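Long-range contacts in endoglucanase A (Clostridium longisporum, PDB 6Q1I), which hydrolyses internal beta-1,4-glucosidic linkages in barley beta-glucan, lichenan and carboxymethylcellulose, and also attacks xylan, through its family 5 catalytic domain: residues T216-F221 / N271-K276; S13-V18 / G277-I282; L112-E117 / K136-Q141. One frame throughout, in Å; residues are numbered along the deposited sequence. Where two conformers were deposited one is given.

Contact 1 (T216-F221 / N271-K276); sequences TTMNDF and NTFKSK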
ATOM      1  N   THR A 216      -6.663   9.297 -16.308  1.00 11.82           N
ATOM      2  CA  THR A 216      -6.354  10.685 -15.971  1.00 12.54           C
ATOM      3  C   THR A 216      -5.267  10.766 -14.906  1.00 10.86           C
ATOM      4  O   THR A 216      -4.325  11.562 -15.019  1.00 12.40           O
ATOM      5  CB  THR A 216      -7.615  11.415 -15.510  1.00 16.96           C
ATOM      6  OG1 THR A 216      -8.537  11.513 -16.602  1.00 20.50           O
ATOM      7  CG2 THR A 216      -7.284  12.821 -15.027  1.00 19.75           C
ATOM      8  N   THR A 217      -5.384   9.954 -13.855  1.00  9.07           N
ATOM      9  CA  THR A 217      -4.419  10.037 -12.764  1.00  9.13           C
ATOM     10  C   THR A 217      -3.086   9.394 -13.136  1.00  9.10           C
ATOM     11  O   THR A 217      -2.029   9.934 -12.797  1.00 10.20           O
ATOM     12  CB  THR A 217      -5.008   9.430 -11.491  1.00  8.39           C
ATOM     13  OG1 THR A 217      -5.472   8.108 -11.759  1.00  8.80           O
ATOM     14  CG2 THR A 217      -6.188  10.278 -11.000  1.00  9.25           C
ATOM     15  N   MET A 218      -3.106   8.268 -13.856  1.00 10.20           N
ATOM     16  CA  MET A 218      -1.855   7.698 -14.345  1.00 11.38           C
ATOM     17  C   MET A 218      -1.145   8.665 -15.277  1.00 10.63           C
ATOM     18  O   MET A 218       0.074   8.852 -15.188  1.00 10.99           O
ATOM     19  CB  MET A 218      -2.111   6.408 -15.117  1.00 13.91           C
ATOM     20  CG  MET A 218      -2.375   5.188 -14.313  1.00 14.61           C
ATOM     21  SD  MET A 218      -1.986   3.738 -15.330  1.00 15.37           S
ATOM     22  CE  MET A 218      -3.223   3.875 -16.607  1.00 13.90           C
ATOM     23  N   ASN A 219      -1.880   9.235 -16.229  1.00 10.17           N
ATOM     24  CA  ASN A 219      -1.223  10.055 -17.235  1.00 12.16           C
ATOM     25  C   ASN A 219      -0.513  11.241 -16.613  1.00 11.76           C
ATOM     26  O   ASN A 219       0.560  11.629 -17.094  1.00 12.46           O
ATOM     27  CB  ASN A 219      -2.213  10.513 -18.298  1.00 13.44           C
ATOM     28  CG  ASN A 219      -2.637   9.390 -19.221  1.00 15.52           C
ATOM     29  OD1 ASN A 219      -2.011   8.329 -19.268  1.00 17.88           O
ATOM     30  ND2 ASN A 219      -3.698   9.626 -19.975  1.00 16.74           N
ATOM     31  N   ASP A 220      -1.062  11.809 -15.537  1.00 10.60           N
ATOM     32  CA  ASP A 220      -0.461  12.979 -14.907  1.00 11.39           C
ATOM     33  C   ASP A 220       0.633  12.629 -13.903  1.00 11.61           C
ATOM     34  O   ASP A 220       1.245  13.541 -13.343  1.00 13.35           O
ATOM     35  CB  ASP A 220      -1.528  13.862 -14.245  1.00 12.30           C
ATOM     36  CG  ASP A 220      -2.100  14.910 -15.188  1.00 15.82           C
ATOM     37  OD1 ASP A 220      -1.604  15.049 -16.326  1.00 17.42           O
ATOM     38  OD2 ASP A 220      -3.046  15.608 -14.778  1.00 18.32           O
ATOM     39  N   PHE A 221       0.916  11.349 -13.688  1.00 11.57           N
ATOM     40  CA  PHE A 221       1.994  10.950 -12.794  1.00 11.34           C
ATOM     41  C   PHE A 221       3.326  11.451 -13.332  1.00 11.73           C
ATOM     42  O   PHE A 221       3.679  11.192 -14.486  1.00 12.80           O
ATOM     43  CB  PHE A 221       2.017   9.423 -12.701  1.00 11.63           C
ATOM     44  CG  PHE A 221       3.056   8.868 -11.760  1.00 10.61           C
ATOM     45  CD1 PHE A 221       2.800   8.766 -10.409  1.00 11.82           C
ATOM     46  CD2 PHE A 221       4.275   8.411 -12.232  1.00 12.63           C
ATOM     47  CE1 PHE A 221       3.750   8.238  -9.545  1.00 11.38           C
ATOM     48  CE2 PHE A 221       5.217   7.880 -11.376  1.00 13.58           C
ATOM     49  CZ  PHE A 221       4.953   7.790 -10.037  1.00 12.02           C
ATOM     50  N   ASN A 271       2.063  -0.725 -19.249  1.00 10.73           N
ATOM     51  CA  ASN A 271       2.550  -0.017 -20.418  1.00 11.57           C
ATOM     52  C   ASN A 271       2.617   1.484 -20.175  1.00 11.40           C
ATOM     53  O   ASN A 271       3.535   2.149 -20.665  1.00 12.92           O
ATOM     54  CB  ASN A 271       1.685  -0.350 -21.638  1.00 13.24           C
ATOM     55  CG  ASN A 271       1.732  -1.834 -22.013  1.00 14.93           C
ATOM     56  OD1 ASN A 271       2.614  -2.570 -21.586  1.00 17.87           O
ATOM     57  ND2 ASN A 271       0.770  -2.269 -22.804  1.00 14.81           N
ATOM     58  N   THR A 272       1.676   2.042 -19.413  1.00 11.34           N
ATOM     59  CA  THR A 272       1.735   3.471 -19.142  1.00 10.92           C
ATOM     60  C   THR A 272       2.960   3.800 -18.305  1.00 10.50           C
ATOM     61  O   THR A 272       3.714   4.724 -18.625  1.00 11.34           O
ATOM     62  CB  THR A 272       0.469   3.960 -18.436  1.00 11.50           C
ATOM     63  OG1 THR A 272      -0.679   3.722 -19.256  1.00 12.07           O
ATOM     64  CG2 THR A 272       0.573   5.455 -18.165  1.00 12.21           C
ATOM     65  N   PHE A 273       3.180   3.061 -17.220  1.00 10.06           N
ATOM     66  CA  PHE A 273       4.329   3.376 -16.379  1.00  9.83           C
ATOM     67  C   PHE A 273       5.647   3.032 -17.066  1.00 10.95           C
ATOM     68  O   PHE A 273       6.616   3.780 -16.916  1.00 12.08           O
ATOM     69  CB  PHE A 273       4.152   2.772 -14.984  1.00  9.47           C
ATOM     70  CG  PHE A 273       3.047   3.437 -14.207  1.00  9.31           C
ATOM     71  CD1 PHE A 273       3.158   4.776 -13.846  1.00  9.95           C
ATOM     72  CD2 PHE A 273       1.895   2.751 -13.863  1.00  8.33           C
ATOM     73  CE1 PHE A 273       2.145   5.411 -13.154  1.00 11.35           C
ATOM     74  CE2 PHE A 273       0.881   3.385 -13.166  1.00  9.41           C
ATOM     75  CZ  PHE A 273       1.001   4.706 -12.818  1.00  9.77           C
ATOM     76  N   LYS A 274       5.696   1.961 -17.867  1.00 11.34           N
ATOM     77  CA  LYS A 274       6.900   1.679 -18.647  1.00 13.33           C
ATOM     78  C   LYS A 274       7.210   2.813 -19.612  1.00 13.88           C
ATOM     79  O   LYS A 274       8.377   3.194 -19.782  1.00 14.29           O
ATOM     80  CB  LYS A 274       6.747   0.356 -19.397  1.00 17.73           C
ATOM     81  CG  LYS A 274       7.235  -0.853 -18.611  1.00 25.68           C
ATOM     82  CD  LYS A 274       7.344  -2.096 -19.488  1.00 30.70           C
ATOM     83  CE  LYS A 274       8.151  -3.190 -18.802  1.00 33.95           C
ATOM     84  NZ  LYS A 274       9.612  -2.888 -18.804  1.00 36.46           N
ATOM     85  N   SER A 275       6.179   3.372 -20.252  1.00 13.43           N
ATOM     86  CA  SER A 275       6.399   4.476 -21.180  1.00 13.43           C
ATOM     87  C   SER A 275       6.915   5.720 -20.470  1.00 13.37           C
ATOM     88  O   SER A 275       7.490   6.595 -21.128  1.00 15.88           O
ATOM     89  CB  SER A 275       5.124   4.790 -21.977  1.00 14.55           C
ATOM     90  OG  SER A 275       4.170   5.518 -21.220  1.00 15.46           O
ATOM     91  N   LYS A 276       6.745   5.791 -19.142  1.00 13.31           N
ATOM     92  CA  LYS A 276       7.314   6.820 -18.281  1.00 13.06           C
ATOM     93  C   LYS A 276       8.636   6.415 -17.633  1.00 14.80           C
ATOM     94  O   LYS A 276       9.210   7.211 -16.884  1.00 16.57           O
ATOM     95  CB  LYS A 276       6.310   7.180 -17.177  1.00 14.11           C
ATOM     96  CG  LYS A 276       5.067   7.880 -17.692  1.00 13.81           C
ATOM     97  CD  LYS A 276       4.006   8.035 -16.602  1.00 14.20           C
ATOM     98  CE  LYS A 276       2.777   8.760 -17.111  1.00 14.11           C
ATOM     99  NZ  LYS A 276       2.981  10.227 -17.043  1.00 13.80           N
TER
HETATM  100  O   HOH W   1      -2.691   5.462 -20.021  1.00 25.72           O
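One face of the Phe221 ring receives the edge of Phe273, whose CE1 sits 3.8 Å from Phe221 CD2. The pair is T-shaped, with the planes at 88° and the centroids 5.4 Å apart. Lys276 CD lies at the edge of Phe221, near the ring plane. Farther round the Phe273 ring, Met218 approaches obliquely, SD 3.6 Å from Phe273 CE2, a Met-aromatic contact; the chain bends at chi3 (-65°), and its methyl CE comes to rest beside OG1 of Thr272. Lys276 reaches across with an extended chain that turns only at chi4 (-84°), and its NZ donates hydrogen bonds to two carbonyls, Asn219 O at the helix end and Phe221 O in the turn that follows. NZ stands 2.8 Å from Phe221 O, in the carbonyl plane, and 2.8 Å from Asn219 O, where it comes from above the plane. Toward the surface, a water donates to both Asn219 OD1 and Thr272 OG1, while that hydroxyl is also bonded to Ser268 O. The contact thus ties helix 215-219 and the turn after it to the C-terminal end of helix 256-275, and the two phenylalanines rest on barrel strands 204-208 and 229-234, both touching Thr208 and Ala231.

Contact 2 (S13-V18 / G277-I282); sequences SASEIV and GVPVVI
Val18 and Pro279 form the close-packed part of this contact, with Val281 beside them. The two methyls of Val18 divide the work. CG2 lies 4.0 Å from Pro279 CB and equally 4.0 Å from Val281 CG2, so this one branch touches both the proline ring and the start of the strand. CG1, anti to the backbone N (chi1 169°), runs past the same proline carbon and comes 4.1 Å from Val280 O. All these distances are ordinary van der Waals separations, and between side chains the contact here is apolar. Ile230 of the neighbouring strand 229-234 closes the group by touching Ala14, Val18, Pro279 and Val281.

Toward Ser15 the packing gives way to solvent. The hydroxyl OG of Ser15 stays 4.0 Å from Pro279 CG, and its polar link to the other segment is made through a water. That water is 2.7 Å from Ser15 OG and donates a longer bond, 3.2 Å, to Gly277 O. Ser15 was modelled in two conformers, so this bridge describes one of them.

The start of the helix is capped. Ser13 and Glu16 make a capping box: Glu16 N donates to Ser13 OG, while Glu16 OE2, in the conformer described, accepts from both N and OG of Ser13. On the other side, Gly277 ends helix 256-275 in a Schellman motif with positive phi (88°), and the chain then runs through Pro279 into strand 280-285.

Here a short helix ahead of the first strand lies against the N-terminal end of the seventh, as a lid across the bottom of the (beta/alpha)8 barrel. The active site lies at the other end of these strands; Gln284, the altered residue at the nucleophile position assigned by similarity, is farther along this one.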
ATOM      1  N   SER A  13      18.505  -2.061  -8.176  1.00 16.37           N
ATOM      2  CA  SER A  13      17.644  -1.069  -8.794  1.00 15.49           C
ATOM      3  C   SER A  13      16.179  -1.380  -8.499  1.00 13.37           C
ATOM      4  O   SER A  13      15.792  -2.523  -8.243  1.00 13.30           O
ATOM      5  CB  SER A  13      17.835  -1.069 -10.301  1.00 16.52           C
ATOM      6  OG  SER A  13      17.280  -2.243 -10.852  1.00 17.83           O
ATOM      7  N   ALA A  14      15.350  -0.342  -8.561  1.00 12.27           N
ATOM      8  CA  ALA A  14      13.930  -0.543  -8.323  1.00 13.09           C
ATOM      9  C   ALA A  14      13.363  -1.555  -9.302  1.00 13.10           C
ATOM     10  O   ALA A  14      12.519  -2.377  -8.934  1.00 14.16           O
ATOM     11  CB  ALA A  14      13.193   0.788  -8.435  1.00 14.02           C
ATOM     12  N   SER A  15      13.818  -1.520 -10.555  1.00 13.21           N
ATOM     13  CA  SER A  15      13.292  -2.455 -11.544  0.58 15.11           C
ATOM     14  C   SER A  15      13.637  -3.892 -11.176  1.00 15.38           C
ATOM     15  O   SER A  15      12.815  -4.799 -11.353  1.00 19.65           O
ATOM     16  CB  SER A  15      13.813  -2.101 -12.935  0.58 17.24           C
ATOM     17  OG  SER A  15      13.316  -0.839 -13.342  0.58 20.37           O
ATOM     18  N   GLU A  16      14.839  -4.123 -10.648  1.00 13.20           N
ATOM     19  CA  GLU A  16      15.219  -5.471 -10.234  0.54 13.72           C
ATOM     20  C   GLU A  16      14.372  -5.941  -9.056  1.00 13.94           C
ATOM     21  O   GLU A  16      13.921  -7.092  -9.015  1.00 15.52           O
ATOM     22  CB  GLU A  16      16.695  -5.487  -9.827  0.54 14.38           C
ATOM     23  CG  GLU A  16      17.705  -5.240 -10.951  0.54 17.07           C
ATOM     24  CD  GLU A  16      19.142  -5.091 -10.430  0.54 19.76           C
ATOM     25  OE1 GLU A  16      19.881  -6.095 -10.428  0.54 22.41           O
ATOM     26  OE2 GLU A  16      19.534  -3.980 -10.003  0.54 18.66           O
ATOM     27  N   ILE A  17      14.166  -5.063  -8.076  1.00 11.64           N
ATOM     28  CA  ILE A  17      13.432  -5.444  -6.874  1.00 11.46           C
ATOM     29  C   ILE A  17      12.000  -5.832  -7.222  1.00 10.94           C
ATOM     30  O   ILE A  17      11.473  -6.839  -6.728  1.00 10.84           O
ATOM     31  CB  ILE A  17      13.498  -4.296  -5.845  1.00 12.08           C
ATOM     32  CG1 ILE A  17      14.927  -4.168  -5.300  1.00 15.02           C
ATOM     33  CG2 ILE A  17      12.482  -4.510  -4.713  1.00 13.54           C
ATOM     34  CD1 ILE A  17      15.220  -2.857  -4.594  1.00 16.91           C
ATOM     35  N   VAL A  18      11.351  -5.054  -8.087  1.00 10.76           N
ATOM     36  CA  VAL A  18       9.953  -5.329  -8.409  1.00 11.30           C
ATOM     37  C   VAL A  18       9.801  -6.712  -9.038  1.00 11.66           C
ATOM     38  O   VAL A  18       8.770  -7.375  -8.855  1.00 12.18           O
ATOM     39  CB  VAL A  18       9.403  -4.187  -9.291  1.00 11.77           C
ATOM     40  CG1 VAL A  18       8.070  -4.529  -9.887  1.00 15.47           C
ATOM     41  CG2 VAL A  18       9.274  -2.908  -8.491  1.00 12.43           C
ATOM     42  N   GLY A 277       9.129   5.211 -17.892  1.00 12.80           N
ATOM     43  CA  GLY A 277      10.423   4.781 -17.402  1.00 13.33           C
ATOM     44  C   GLY A 277      10.453   4.138 -16.029  1.00 13.13           C
ATOM     45  O   GLY A 277      11.548   3.986 -15.471  1.00 14.68           O
ATOM     46  N   VAL A 278       9.308   3.748 -15.469  1.00 11.17           N
ATOM     47  CA  VAL A 278       9.283   3.167 -14.128  1.00  9.96           C
ATOM     48  C   VAL A 278       8.474   1.880 -14.053  1.00  9.46           C
ATOM     49  O   VAL A 278       7.500   1.699 -14.801  1.00  9.77           O
ATOM     50  CB  VAL A 278       8.760   4.165 -13.070  1.00 10.86           C
ATOM     51  CG1 VAL A 278       9.695   5.352 -12.955  1.00 12.57           C
ATOM     52  CG2 VAL A 278       7.314   4.584 -13.336  1.00 11.31           C
ATOM     53  N   PRO A 279       8.808   0.995 -13.117  1.00  8.75           N
ATOM     54  CA  PRO A 279       7.920  -0.128 -12.799  1.00  8.54           C
ATOM     55  C   PRO A 279       6.723   0.345 -11.993  1.00  8.12           C
ATOM     56  O   PRO A 279       6.650   1.492 -11.548  1.00  9.03           O
ATOM     57  CB  PRO A 279       8.804  -1.065 -11.978  1.00 10.59           C
ATOM     58  CG  PRO A 279       9.904  -0.205 -11.447  1.00 12.69           C
ATOM     59  CD  PRO A 279      10.001   1.043 -12.262  1.00 10.35           C
ATOM     60  N   VAL A 280       5.776  -0.574 -11.792  1.00  8.25           N
ATOM     61  CA  VAL A 280       4.554  -0.315 -11.041  1.00  8.44           C
ATOM     62  C   VAL A 280       4.299  -1.460 -10.067  1.00  7.61           C
ATOM     63  O   VAL A 280       4.512  -2.633 -10.392  1.00  8.21           O
ATOM     64  CB  VAL A 280       3.345  -0.056 -11.976  1.00  8.41           C
ATOM     65  CG1 VAL A 280       3.111  -1.221 -12.936  1.00 10.67           C
ATOM     66  CG2 VAL A 280       2.090   0.260 -11.177  1.00  9.35           C
ATOM     67  N   VAL A 281       3.843  -1.111  -8.867  1.00  7.11           N
ATOM     68  CA  VAL A 281       3.393  -2.064  -7.861  1.00  6.78           C
ATOM     69  C   VAL A 281       1.940  -1.747  -7.543  1.00  6.34           C
ATOM     70  O   VAL A 281       1.592  -0.588  -7.290  1.00  7.34           O
ATOM     71  CB  VAL A 281       4.250  -1.978  -6.585  1.00  7.37           C
ATOM     72  CG1 VAL A 281       3.573  -2.688  -5.408  1.00  8.07           C
ATOM     73  CG2 VAL A 281       5.654  -2.525  -6.828  1.00  9.44           C
ATOM     74  N   ILE A 282       1.098  -2.775  -7.538  1.00  6.36           N
ATOM     75  CA  ILE A 282      -0.282  -2.660  -7.073  1.00  6.67           C
ATOM     76  C   ILE A 282      -0.239  -2.907  -5.565  1.00  6.81           C
ATOM     77  O   ILE A 282      -0.227  -4.052  -5.100  1.00  7.75           O
ATOM     78  CB  ILE A 282      -1.212  -3.632  -7.801  1.00  7.04           C
ATOM     79  CG1 ILE A 282      -1.254  -3.308  -9.296  1.00  7.64           C
ATOM     80  CG2 ILE A 282      -2.614  -3.563  -7.216  1.00  8.84           C
ATOM     81  CD1 ILE A 282      -1.922  -4.363 -10.149  1.00  8.77           C
TER
HETATM   82  O   HOH W   2      13.149   1.739 -13.950  1.00 33.16           O

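Contact 3 (L112-E117 / K136-Q141); sequences LNTHHE and KTLWTQ
Thr114 meets Trp139 through its methyl: CG2 is 3.5 Å from NE1 and 3.8 Å from CE2, lying obliquely to the indole. The same methyl touches Leu138 CD2 at 4.0 Å, so two consecutive helix residues close on one threonine branch. At the far end of the indole, Leu112 O lies in the ring plane at the edge, 3.9 Å from Trp139 CH2. Outside this shell, a hydrogen bond to Thr157 O goes with the threonine's rotation. With chi1 at 74°, the donor OG1 sits between the backbone N and the carbonyl carbon, which leaves the methyl facing the helix. The indole NE1 is hydrogen-bonded as well, to Thr157. Asn113 turns the other way, into the barrel mouth: its ND2 donates to His115 ND1 at 3.0 Å, almost straight (163°) and in the imidazole plane, and its OD1 accepts from Thr76 N. Its side chain is about 6 Å from that of Gln284, the altered residue at the probable nucleophile position. The contact closes the beta-alpha part of the unit formed by strand 109-113, helix 128-145 and strand 153-156, and Trp139 also packs on Ala188 and Ile192 of helix 175-194.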
ATOM      1  N   LEU A 112       7.116   0.248   3.574  1.00  6.66           N
ATOM      2  CA  LEU A 112       6.772   1.123   4.692  1.00  6.71           C
ATOM      3  C   LEU A 112       6.342   2.467   4.109  1.00  6.56           C
ATOM      4  O   LEU A 112       7.125   3.110   3.399  1.00  7.54           O
ATOM      5  CB  LEU A 112       7.983   1.304   5.608  1.00  7.35           C
ATOM      6  CG  LEU A 112       7.736   2.171   6.847  1.00  8.50           C
ATOM      7  CD1 LEU A 112       6.736   1.483   7.802  1.00  8.92           C
ATOM      8  CD2 LEU A 112       9.044   2.483   7.563  1.00  9.50           C
ATOM      9  N   ASN A 113       5.116   2.896   4.407  1.00  7.28           N
ATOM     10  CA  ASN A 113       4.561   4.109   3.811  1.00  6.78           C
ATOM     11  C   ASN A 113       4.244   5.156   4.876  1.00  7.61           C
ATOM     12  O   ASN A 113       4.557   4.987   6.056  1.00  8.08           O
ATOM     13  CB  ASN A 113       3.332   3.792   2.944  1.00  6.99           C
ATOM     14  CG  ASN A 113       2.076   3.533   3.738  1.00  6.91           C
ATOM     15  OD1 ASN A 113       2.075   3.563   4.971  1.00  7.30           O
ATOM     16  ND2 ASN A 113       0.978   3.276   3.019  1.00  7.26           N
ATOM     17  N   THR A 114       3.684   6.284   4.429  1.00  7.27           N
ATOM     18  CA  THR A 114       2.744   7.061   5.226  1.00  7.25           C
ATOM     19  C   THR A 114       1.347   6.735   4.704  1.00  7.01           C
ATOM     20  O   THR A 114       1.164   6.470   3.510  1.00  7.39           O
ATOM     21  CB  THR A 114       3.001   8.577   5.190  1.00  7.29           C
ATOM     22  OG1 THR A 114       2.590   9.133   3.936  1.00  7.80           O
ATOM     23  CG2 THR A 114       4.457   8.907   5.470  1.00  7.77           C
ATOM     24  N   HIS A 115       0.352   6.770   5.598  1.00  6.92           N
ATOM     25  CA  HIS A 115      -0.933   6.182   5.272  1.00  6.89           C
ATOM     26  C   HIS A 115      -2.051   7.223   5.398  1.00  6.75           C
ATOM     27  O   HIS A 115      -2.233   8.028   4.483  1.00  8.02           O
ATOM     28  CB  HIS A 115      -1.163   4.859   5.999  1.00  6.32           C
ATOM     29  CG  HIS A 115      -2.138   3.987   5.291  1.00  7.26           C
ATOM     30  ND1 HIS A 115      -1.798   3.266   4.169  1.00  7.30           N
ATOM     31  CD2 HIS A 115      -3.456   3.765   5.502  1.00  7.68           C
ATOM     32  CE1 HIS A 115      -2.857   2.608   3.741  1.00  7.11           C
ATOM     33  NE2 HIS A 115      -3.878   2.899   4.526  1.00  7.70           N
ATOM     34  N   HIS A 116      -2.827   7.217   6.485  1.00  7.35           N
ATOM     35  CA  HIS A 116      -3.996   8.103   6.588  1.00  7.73           C
ATOM     36  C   HIS A 116      -3.582   9.493   7.080  1.00  8.91           C
ATOM     37  O   HIS A 116      -3.831   9.887   8.223  1.00 10.05           O
ATOM     38  CB  HIS A 116      -5.051   7.523   7.519  1.00  8.32           C
ATOM     39  CG  HIS A 116      -5.702   6.271   7.030  1.00  8.73           C
ATOM     40  ND1 HIS A 116      -6.181   6.134   5.747  1.00  9.31           N
ATOM     41  CD2 HIS A 116      -6.002   5.117   7.674  1.00  8.74           C
ATOM     42  CE1 HIS A 116      -6.743   4.945   5.620  1.00  8.86           C
ATOM     43  NE2 HIS A 116      -6.641   4.305   6.773  1.00  8.72           N
ATOM     44  N   GLU A 117      -2.958  10.254   6.177  1.00  8.87           N
ATOM     45  CA  GLU A 117      -2.469  11.593   6.488  1.00  8.46           C
ATOM     46  C   GLU A 117      -3.313  12.701   5.860  1.00  9.03           C
ATOM     47  O   GLU A 117      -2.932  13.870   5.937  1.00  9.32           O
ATOM     48  CB  GLU A 117      -1.001  11.775   6.078  1.00  8.63           C
ATOM     49  CG  GLU A 117      -0.051  10.622   6.402  1.00  8.87           C
ATOM     50  CD  GLU A 117       0.226  10.361   7.869  1.00  9.66           C
ATOM     51  OE1 GLU A 117      -0.153  11.167   8.752  1.00  9.90           O
ATOM     52  OE2 GLU A 117       0.862   9.311   8.118  1.00  9.68           O
ATOM     53  N   LYS A 136       8.346  16.863   4.743  1.00 10.22           N
ATOM     54  CA  LYS A 136       9.781  16.659   4.584  1.00  9.93           C
ATOM     55  C   LYS A 136      10.443  16.288   5.909  1.00 10.13           C
ATOM     56  O   LYS A 136      11.286  15.386   5.953  1.00 11.04           O
ATOM     57  CB  LYS A 136      10.410  17.913   3.972  1.00 10.50           C
ATOM     58  CG  LYS A 136      10.018  18.122   2.508  1.00 10.39           C
ATOM     59  CD  LYS A 136      10.727  19.319   1.875  1.00 11.41           C
ATOM     60  CE  LYS A 136      12.201  19.054   1.614  1.00 12.59           C
ATOM     61  NZ  LYS A 136      12.438  18.031   0.555  1.00 13.17           N
ATOM     62  N   THR A 137      10.075  16.954   7.006  1.00 10.78           N
ATOM     63  CA  THR A 137      10.646  16.596   8.301  0.80 11.07           C
ATOM     64  C   THR A 137      10.215  15.194   8.721  1.00 10.93           C
ATOM     65  O   THR A 137      11.007  14.433   9.289  1.00 11.85           O
ATOM     66  CB  THR A 137      10.236  17.612   9.364  0.80 14.50           C
ATOM     67  OG1 THR A 137      10.519  18.945   8.918  0.80 20.31           O
ATOM     68  CG2 THR A 137      11.004  17.323  10.645  0.80 14.85           C
ATOM     69  N   LEU A 138       8.958  14.836   8.452  1.00 10.38           N
ATOM     70  CA  LEU A 138       8.497  13.478   8.723  1.00 10.08           C
ATOM     71  C   LEU A 138       9.340  12.452   7.972  1.00  9.89           C
ATOM     72  O   LEU A 138       9.846  11.492   8.568  1.00 10.25           O
ATOM     73  CB  LEU A 138       7.018  13.352   8.355  1.00  9.79           C
ATOM     74  CG  LEU A 138       6.432  11.939   8.454  1.00 10.00           C
ATOM     75  CD1 LEU A 138       6.548  11.376   9.870  1.00  9.56           C
ATOM     76  CD2 LEU A 138       4.994  11.951   8.001  1.00 10.53           C
ATOM     77  N   TRP A 139       9.507  12.636   6.654  1.00  9.36           N
ATOM     78  CA  TRP A 139      10.281  11.666   5.883  1.00  8.70           C
ATOM     79  C   TRP A 139      11.760  11.677   6.258  1.00  9.26           C
ATOM     80  O   TRP A 139      12.419  10.634   6.182  1.00 10.34           O
ATOM     81  CB  TRP A 139      10.049  11.818   4.369  1.00  8.72           C
ATOM     82  CG  TRP A 139       8.952  10.893   3.941  1.00  8.27           C
ATOM     83  CD1 TRP A 139       7.696  11.228   3.513  1.00  8.53           C
ATOM     84  CD2 TRP A 139       9.009   9.463   3.954  1.00  8.43           C
ATOM     85  NE1 TRP A 139       6.966  10.079   3.264  1.00  8.79           N
ATOM     86  CE2 TRP A 139       7.754   8.987   3.528  1.00  8.34           C
ATOM     87  CE3 TRP A 139      10.000   8.539   4.296  1.00  8.28           C
ATOM     88  CZ2 TRP A 139       7.468   7.621   3.433  1.00  8.78           C
ATOM     89  CZ3 TRP A 139       9.715   7.190   4.205  1.00  8.34           C
ATOM     90  CH2 TRP A 139       8.457   6.744   3.780  1.00  8.86           C
ATOM     91  N   THR A 140      12.306  12.824   6.663  1.00 10.15           N
ATOM     92  CA  THR A 140      13.678  12.829   7.160  1.00 10.16           C
ATOM     93  C   THR A 140      13.818  11.875   8.335  1.00 10.36           C
ATOM     94  O   THR A 140      14.750  11.067   8.386  1.00 10.81           O
ATOM     95  CB  THR A 140      14.108  14.245   7.549  1.00 11.33           C
ATOM     96  OG1 THR A 140      14.127  15.064   6.378  1.00 12.54           O
ATOM     97  CG2 THR A 140      15.505  14.263   8.157  1.00 13.09           C
ATOM     98  N   GLN A 141      12.871  11.940   9.278  1.00 10.44           N
ATOM     99  CA  GLN A 141      12.954  11.129  10.489  1.00 10.19           C
ATOM    100  C   GLN A 141      12.720   9.651  10.197  1.00  9.43           C
ATOM    101  O   GLN A 141      13.423   8.794  10.740  1.00 11.13           O
ATOM    102  CB  GLN A 141      11.959  11.654  11.521  1.00 10.61           C
ATOM    103  CG  GLN A 141      12.342  13.016  12.080  1.00 11.93           C
ATOM    104  CD  GLN A 141      11.260  13.593  12.948  1.00 14.32           C
ATOM    105  OE1 GLN A 141      11.052  13.155  14.076  1.00 14.30           O
ATOM    106  NE2 GLN A 141      10.549  14.575  12.424  1.00 16.15           N
TER

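In the fold
Contacts 2 and 3 each pair a helix with a strand, or the loop next to it, of the eight-stranded parallel barrel, while contact 1 joins two outer helices over it. Contact 2 closes the longest loop, joining the N-terminal helix 14-20 to strand 280-285, and contacts 1 and 3 are both nested within it; contact 3 closes before contact 1 opens. Contacts 1 and 2, with centres 14 Å apart, touch directly, because helix 256-275 leads through a short loop into strand 280-285 and Phe273 CD2 packs 3.7 Å from Val280 CG2. Contact 3 stands apart, its centre 24 Å from contact 1 and 21 Å from contact 2. Strands 109-113 and 280-285 both lead toward the probable catalytic positions.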